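Local coordinates for DNA polymerase III subunit beta (Deinococcus radiodurans, PDB 4TRT), which probably encircles DNA as a ring-shaped head-to-tail homodimer, tethering DNA polymerases and other proteins to it and so making replication processive, at residues A[240-245]-A[341-346]; A[246-251]-A[333-338]; A[277-282]-A[310-315]. All blocks are in the same frame, centred on the assembly; numbering follows the deposited sequence.

Overall arrangement
All three contacts belong to the C-terminal domain of the clamp subunit, on one side of the chain's centre, and they are nested along the sequence: contact 3 inside the loop closed by contact 2, and contact 2 inside that closed by contact 1. Contacts 1 and 2, with centres about 9 Å apart, share a sheet in which strands 330-335 and 342-346 are neighbours. Contact 3 lies in a second sheet, its centre about 10 Å from that of contact 2 and about 16 Å from that of contact 1. The sheets meet through Phe335, Met311, Leu313 and Phe315. The other subunit of the ring touches none of the six segments.

Contact 1. Residues A[240-245]-A[341-346]; sequences RVIPKD and PAIFRA
With CG1 of Ile343 turned opposite its own carbonyl carbon (chi1 -63°) and the chain running on extended from there (chi2 168°), the branch of this isoleucine reaches the ring of Pro243. CG1 lies 3.8 Å from CG of Pro243, and the terminal CD1 goes further along the loop, to 3.6 Å from the carbonyl O of Pro243. The same methyl meets Ile242 by a different branch: CG2 of Ile242, which is anti to the backbone N of that residue, comes within 4.0 Å of CD1 of Ile343.

Pro243 is thus the residue that presses in, its ring directed at the strand and slanting across the side chain of Ile343. At the start of 341-346 a second proline receives it. CB of Pro341 stands 4.1 Å from CG of Pro243, and that same CG lies 3.5 Å from the carbonyl O of Pro341. Here the loop that leads from strand 224-229 to strand 248-253 of this beta sliding clamp is laid over a sheet that includes strand 175-181 as well as strands 342-346 and 353-357. Ile242 touches Val356 and Ile177, so the loop meets strands 353-357 and 175-181 as well as 342-346. Pro243 also packs on Val356, and on Ser336.

The side chains that meet are apolar, though two of the closest approaches are to backbone carbonyl oxygens. One of these, the carbonyl O of Pro341, accepts a hydrogen bond from Ser336 OG. Within the loop, Lys244 folds back so that NZ donates to the carbonyl O of Ile242 at 3.1 Å, approaching 29° away from the carbonyl plane.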
# COMPACT_ATOMS: atom_id res chain seq x y z
N ARG A 240 16.47 -24.70 28.27
CA ARG A 240 16.32 -26.14 28.10
C ARG A 240 16.06 -26.55 26.66
O ARG A 240 16.37 -27.67 26.29
CB ARG A 240 15.17 -26.71 28.98
CG ARG A 240 15.34 -26.60 30.49
CD ARG A 240 14.37 -27.52 31.23
NE ARG A 240 14.83 -28.92 31.28
CZ ARG A 240 14.13 -29.93 31.79
NH1 ARG A 240 12.91 -29.71 32.28
NH2 ARG A 240 14.64 -31.16 31.82
N VAL A 241 15.47 -25.67 25.85
CA VAL A 241 15.15 -26.02 24.46
C VAL A 241 16.20 -25.51 23.45
O VAL A 241 16.04 -25.71 22.23
CB VAL A 241 13.73 -25.54 24.05
CG1 VAL A 241 12.67 -26.16 24.96
CG2 VAL A 241 13.62 -24.02 24.03
N ILE A 242 17.26 -24.87 23.95
CA ILE A 242 18.38 -24.42 23.11
C ILE A 242 19.41 -25.55 22.97
O ILE A 242 19.94 -26.03 23.97
CB ILE A 242 19.10 -23.18 23.69
CG1 ILE A 242 18.15 -22.00 23.81
CG2 ILE A 242 20.25 -22.74 22.79
CD1 ILE A 242 18.79 -20.79 24.46
N PRO A 243 19.71 -25.97 21.73
CA PRO A 243 20.64 -27.10 21.55
C PRO A 243 22.09 -26.70 21.82
O PRO A 243 22.53 -25.66 21.37
CB PRO A 243 20.44 -27.46 20.07
CG PRO A 243 20.02 -26.18 19.43
CD PRO A 243 19.20 -25.44 20.45
N LYS A 244 22.83 -27.53 22.55
CA LYS A 244 24.25 -27.27 22.81
C LYS A 244 25.17 -28.29 22.14
O LYS A 244 26.37 -28.06 22.08
CB LYS A 244 24.57 -27.22 24.31
CG LYS A 244 24.24 -25.92 24.99
CD LYS A 244 22.75 -25.67 25.06
CE LYS A 244 22.38 -24.50 25.98
NZ LYS A 244 21.04 -24.72 26.58
N ASP A 245 24.62 -29.39 21.63
CA ASP A 245 25.44 -30.40 20.94
C ASP A 245 25.37 -30.20 19.41
O ASP A 245 24.59 -30.85 18.72
CB ASP A 245 25.00 -31.81 21.34
CG ASP A 245 25.93 -32.90 20.80
OD1 ASP A 245 26.90 -32.59 20.08
OD2 ASP A 245 25.66 -34.09 21.07
N PRO A 341 16.71 -29.45 17.27
CA PRO A 341 16.65 -28.02 16.97
C PRO A 341 17.96 -27.43 16.41
O PRO A 341 19.05 -28.00 16.58
CB PRO A 341 16.25 -27.39 18.31
CG PRO A 341 15.57 -28.51 19.08
CD PRO A 341 16.33 -29.74 18.67
N ALA A 342 17.81 -26.31 15.73
CA ALA A 342 18.92 -25.58 15.11
C ALA A 342 18.99 -24.17 15.66
O ALA A 342 17.99 -23.63 16.13
CB ALA A 342 18.73 -25.54 13.60
N ILE A 343 20.17 -23.55 15.56
CA ILE A 343 20.35 -22.14 15.92
C ILE A 343 20.73 -21.38 14.65
O ILE A 343 21.61 -21.82 13.91
CB ILE A 343 21.44 -21.96 17.00
CG1 ILE A 343 21.04 -22.66 18.31
CG2 ILE A 343 21.71 -20.49 17.26
CD1 ILE A 343 22.20 -22.76 19.29
N PHE A 344 20.03 -20.26 14.40
CA PHE A 344 20.40 -19.32 13.35
C PHE A 344 20.84 -18.02 14.02
O PHE A 344 20.17 -17.52 14.92
CB PHE A 344 19.23 -19.02 12.40
CG PHE A 344 18.66 -20.21 11.67
CD1 PHE A 344 19.28 -21.45 11.67
CD2 PHE A 344 17.50 -20.04 10.90
CE1 PHE A 344 18.72 -22.51 10.99
CE2 PHE A 344 16.96 -21.09 10.19
CZ PHE A 344 17.56 -22.33 10.25
N ARG A 345 21.98 -17.50 13.60
CA ARG A 345 22.50 -16.25 14.15
C ARG A 345 23.43 -15.56 13.14
O ARG A 345 23.74 -16.14 12.09
CB ARG A 345 23.22 -16.52 15.47
CG ARG A 345 24.39 -17.47 15.37
CD ARG A 345 25.03 -17.76 16.72
NE ARG A 345 26.39 -18.22 16.47
CZ ARG A 345 27.29 -18.49 17.40
NH1 ARG A 345 27.00 -18.38 18.70
NH2 ARG A 345 28.50 -18.88 17.03
N ALA A 346 23.86 -14.34 13.44
CA ALA A 346 24.94 -13.68 12.68
C ALA A 346 26.28 -14.30 13.07
O ALA A 346 26.39 -14.92 14.13
CB ALA A 346 24.95 -12.17 12.90

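Contact 2. Residues A[246-251]-A[333-338]; sequences IKLQVT and LLFSGS
Leu248 and Phe335 run alongside each other in the same direction, with CD2 of Leu248 4.0 Å from CD2 of the phenylalanine. Val250 puts its CG2 at the ring's edge, close to the ring plane and 4.2 Å from CE2 of Phe335; with CG1 anti to the backbone N (chi1 170°), CG2 sits beside that N, anti to the carbonyl carbon, and it is this methyl that meets the ring. This is an antiparallel pairing with a classic beta bulge, in which Lys247 and Leu248 together face Phe335. The side chains of Leu248, Val250, Leu333 and Phe335 share one face of the sheet. From the second sheet of the C-terminal domain, Met311 touches Leu248 and Phe335, and Val280 touches Leu248 and Val250, while Leu333 meets Phe344.

On the other face Leu334 meets Ile246 and Gln249. Its CB approaches CG2 of Ile246 to 3.8 Å, while its CD2 touches CG of Gln249, whose extended chain runs alongside it. Ile343 of the adjoining strand also packs on Leu334.

Between the faces run the backbone bonds. Leu333 and Val250 are bonded in both directions, and Phe335 N donates almost straight to the carbonyl O of Leu248, at 2.9 Å with an angle of 174° at the hydrogen. At the bulge the carbonyl O of Phe335 receives two N-H groups: a firm bond from Lys247 N at 2.8 Å and a weak one from Leu248 N at 3.3 Å.

Beyond the bulge the contact turns polar. Lys247 carries its NZ away to a salt bridge with Asp245. CG of Lys247, anti to its carbonyl carbon (chi1 -58°), lies 3.6 Å from the carbonyl O of Ser336.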
# COMPACT_ATOMS: atom_id res chain seq x y z
N ILE A 246 26.19 -29.29 18.90
CA ILE A 246 26.16 -28.90 17.50
C ILE A 246 27.07 -29.81 16.68
O ILE A 246 28.23 -30.01 17.04
CB ILE A 246 26.60 -27.42 17.35
CG1 ILE A 246 25.67 -26.52 18.18
CG2 ILE A 246 26.60 -26.98 15.89
CD1 ILE A 246 24.17 -26.66 17.84
N LYS A 247 26.53 -30.37 15.60
CA LYS A 247 27.23 -31.35 14.74
C LYS A 247 27.69 -30.76 13.41
O LYS A 247 28.55 -31.32 12.73
CB LYS A 247 26.30 -32.54 14.40
CG LYS A 247 25.74 -33.33 15.57
CD LYS A 247 26.83 -33.97 16.39
CE LYS A 247 26.27 -34.87 17.48
NZ LYS A 247 27.27 -34.96 18.59
N LEU A 248 27.05 -29.68 12.98
CA LEU A 248 27.30 -29.11 11.68
C LEU A 248 27.05 -27.60 11.72
O LEU A 248 26.04 -27.15 12.26
CB LEU A 248 26.40 -29.77 10.63
CG LEU A 248 26.41 -29.28 9.18
CD1 LEU A 248 27.77 -29.50 8.50
CD2 LEU A 248 25.30 -29.99 8.40
N GLN A 249 27.98 -26.84 11.14
CA GLN A 249 27.95 -25.39 11.10
C GLN A 249 28.06 -24.99 9.65
O GLN A 249 28.92 -25.49 8.94
CB GLN A 249 29.13 -24.81 11.88
CG GLN A 249 29.23 -23.29 11.86
CD GLN A 249 30.50 -22.82 12.55
OE1 GLN A 249 30.73 -23.15 13.71
NE2 GLN A 249 31.36 -22.08 11.81
N VAL A 250 27.17 -24.11 9.20
CA VAL A 250 27.17 -23.63 7.84
C VAL A 250 27.18 -22.11 7.91
O VAL A 250 26.43 -21.53 8.69
CB VAL A 250 25.94 -24.14 7.06
CG1 VAL A 250 25.82 -23.44 5.70
CG2 VAL A 250 26.02 -25.65 6.86
N THR A 251 28.04 -21.48 7.12
CA THR A 251 28.11 -20.04 7.08
C THR A 251 27.90 -19.60 5.63
O THR A 251 28.50 -20.18 4.71
CB THR A 251 29.51 -19.60 7.60
OG1 THR A 251 29.65 -20.00 8.98
CG2 THR A 251 29.66 -18.14 7.48
N LEU A 333 24.47 -21.04 10.61
CA LEU A 333 23.41 -22.02 10.93
C LEU A 333 24.08 -23.17 11.67
O LEU A 333 25.01 -23.79 11.14
CB LEU A 333 22.75 -22.55 9.64
CG LEU A 333 22.46 -21.54 8.52
CD1 LEU A 333 21.87 -22.26 7.32
CD2 LEU A 333 21.56 -20.42 9.03
N LEU A 334 23.61 -23.45 12.88
CA LEU A 334 24.17 -24.48 13.71
C LEU A 334 23.13 -25.57 13.91
O LEU A 334 22.06 -25.33 14.49
CB LEU A 334 24.55 -23.89 15.06
CG LEU A 334 25.45 -22.66 15.08
CD1 LEU A 334 25.57 -22.18 16.53
CD2 LEU A 334 26.81 -22.95 14.51
N PHE A 335 23.45 -26.78 13.46
CA PHE A 335 22.53 -27.90 13.46
C PHE A 335 22.95 -28.94 14.48
O PHE A 335 24.14 -29.28 14.58
CB PHE A 335 22.50 -28.55 12.07
CG PHE A 335 22.05 -27.63 11.00
CD1 PHE A 335 20.74 -27.18 10.96
CD2 PHE A 335 22.94 -27.20 10.02
CE1 PHE A 335 20.31 -26.34 9.94
CE2 PHE A 335 22.52 -26.34 9.02
CZ PHE A 335 21.20 -25.92 8.98
N SER A 336 21.98 -29.42 15.26
CA SER A 336 22.26 -30.44 16.26
C SER A 336 21.94 -31.84 15.73
O SER A 336 22.25 -32.82 16.40
CB SER A 336 21.51 -30.15 17.56
OG SER A 336 20.10 -30.23 17.39
N GLY A 337 21.30 -31.94 14.57
CA GLY A 337 20.82 -33.23 14.05
C GLY A 337 19.66 -33.04 13.08
O GLY A 337 19.03 -31.96 13.04
N SER A 338 19.37 -34.07 12.29
CA SER A 338 18.41 -33.92 11.18
C SER A 338 16.99 -33.64 11.67
O SER A 338 16.22 -32.99 10.96
CB SER A 338 18.40 -35.15 10.28
OG SER A 338 18.03 -36.26 11.03

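Contact 3. Residues A[277-282]-A[310-315]; sequences EFLVSE and AMSLAF
The ring of Phe315 turns its edge to one face of the Phe278 ring, a T-shaped stack with centroids 5.0 Å apart and planes at 78°. CD2 of Phe315 is the atom that comes down, displaced toward the rim and 3.6 Å from CD1 of Phe278. CG of Phe278 lies at the edge of the Phe315 ring, in the plane of that ring. Val320 of helix 317-324 touches both rings, and Leu285 and Leu287 of the next strand pack on Phe278.

Between residues 277-281 and 310-315 the strands run antiparallel, in the four-stranded sheet of the C-terminal domain. Two reciprocal pairs of bonds join them. Phe278 and Leu313 exchange N-H groups, Phe278 N reaching the carbonyl O of Leu313 at 2.7 Å. Val280 and Met311 do the same, with Met311 N at 3.1 Å from the carbonyl O of Val280.

The side chains of Phe278, Val280, Met311 and Leu313 lie on one face. Of these, Val280 and Met311 pack on strand 248-253 of the neighbouring sheet, and Leu313 touches Phe335 there. On the other face, Leu279 leans over the partner strand, its CD1 4.0 Å from CB of Ser312. Glu277 extends beside the same serine, CG opposite the backbone N (chi1 169°), and its OE2 is held in a salt bridge by Arg286.

Such a division of chemistry implies that this pair of strands has one apolar face, packed on the neighbouring sheet and on helix 317-324, and a mixed face carrying Glu277, Leu279 and Ser312.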
# COMPACT_ATOMS: atom_id res chain seq x y z
N GLU A 277 12.91 -28.20 2.54
CA GLU A 277 14.01 -29.09 2.87
C GLU A 277 15.34 -28.34 2.75
O GLU A 277 15.55 -27.57 1.81
CB GLU A 277 13.99 -30.34 1.98
CG GLU A 277 15.23 -31.23 2.03
CD GLU A 277 15.23 -32.27 0.91
OE1 GLU A 277 14.16 -32.91 0.68
OE2 GLU A 277 16.28 -32.45 0.26
N PHE A 278 16.20 -28.54 3.74
CA PHE A 278 17.56 -28.01 3.74
C PHE A 278 18.45 -29.23 3.56
O PHE A 278 18.39 -30.14 4.39
CB PHE A 278 17.90 -27.41 5.09
CG PHE A 278 17.49 -25.98 5.26
CD1 PHE A 278 16.20 -25.58 5.01
CD2 PHE A 278 18.39 -25.07 5.76
CE1 PHE A 278 15.82 -24.27 5.20
CE2 PHE A 278 18.02 -23.75 5.95
CZ PHE A 278 16.73 -23.35 5.67
N LEU A 279 19.25 -29.27 2.51
CA LEU A 279 20.22 -30.35 2.33
C LEU A 279 21.61 -29.74 2.25
O LEU A 279 21.94 -29.03 1.31
CB LEU A 279 19.93 -31.17 1.08
CG LEU A 279 20.92 -32.29 0.72
CD1 LEU A 279 20.94 -33.35 1.80
CD2 LEU A 279 20.56 -32.89 -0.64
N VAL A 280 22.43 -30.01 3.26
CA VAL A 280 23.82 -29.56 3.28
C VAL A 280 24.69 -30.72 2.79
O VAL A 280 24.63 -31.82 3.32
CB VAL A 280 24.27 -29.13 4.70
CG1 VAL A 280 25.70 -28.58 4.69
CG2 VAL A 280 23.29 -28.11 5.29
N SER A 281 25.51 -30.45 1.77
CA SER A 281 26.42 -31.43 1.24
C SER A 281 27.48 -30.79 0.36
O SER A 281 27.16 -29.90 -0.44
CB SER A 281 25.65 -32.45 0.41
OG SER A 281 26.49 -33.55 0.20
N GLU A 282 28.73 -31.23 0.50
CA GLU A 282 29.83 -30.85 -0.40
C GLU A 282 29.96 -29.35 -0.61
O GLU A 282 30.06 -28.88 -1.73
CB GLU A 282 29.69 -31.58 -1.74
CG GLU A 282 29.77 -33.09 -1.61
CD GLU A 282 29.71 -33.81 -2.94
OE1 GLU A 282 28.77 -33.55 -3.71
OE2 GLU A 282 30.59 -34.64 -3.20
N ALA A 310 27.23 -34.15 5.96
CA ALA A 310 25.98 -34.01 5.21
C ALA A 310 24.80 -34.10 6.16
O ALA A 310 24.85 -34.80 7.16
CB ALA A 310 25.87 -35.05 4.11
N MET A 311 23.75 -33.35 5.86
CA MET A 311 22.54 -33.38 6.67
C MET A 311 21.34 -32.92 5.86
O MET A 311 21.44 -31.99 5.05
CB MET A 311 22.70 -32.50 7.92
CG MET A 311 21.72 -32.84 9.02
SD MET A 311 21.98 -31.92 10.56
CE MET A 311 23.39 -32.76 11.29
N SER A 312 20.21 -33.57 6.12
CA SER A 312 18.95 -33.23 5.52
C SER A 312 17.93 -32.90 6.60
O SER A 312 17.67 -33.72 7.50
CB SER A 312 18.43 -34.39 4.67
OG SER A 312 17.29 -33.94 3.96
N LEU A 313 17.36 -31.71 6.52
CA LEU A 313 16.40 -31.23 7.51
C LEU A 313 15.18 -30.64 6.81
O LEU A 313 15.25 -30.28 5.63
CB LEU A 313 17.04 -30.16 8.41
CG LEU A 313 18.41 -30.43 9.02
CD1 LEU A 313 19.51 -29.76 8.19
CD2 LEU A 313 18.47 -29.98 10.47
N ALA A 314 14.07 -30.56 7.54
CA ALA A 314 12.83 -29.96 7.06
C ALA A 314 12.38 -28.90 8.04
O ALA A 314 12.29 -29.17 9.25
CB ALA A 314 11.75 -31.03 6.91
N PHE A 315 12.06 -27.72 7.52
CA PHE A 315 11.62 -26.57 8.31
C PHE A 315 10.36 -25.91 7.72
O PHE A 315 10.13 -25.95 6.51
CB PHE A 315 12.71 -25.48 8.35
CG PHE A 315 13.97 -25.88 9.09
CD1 PHE A 315 13.98 -25.98 10.47
CD2 PHE A 315 15.14 -26.13 8.40
CE1 PHE A 315 15.14 -26.34 11.15
CE2 PHE A 315 16.30 -26.50 9.08
CZ PHE A 315 16.31 -26.60 10.45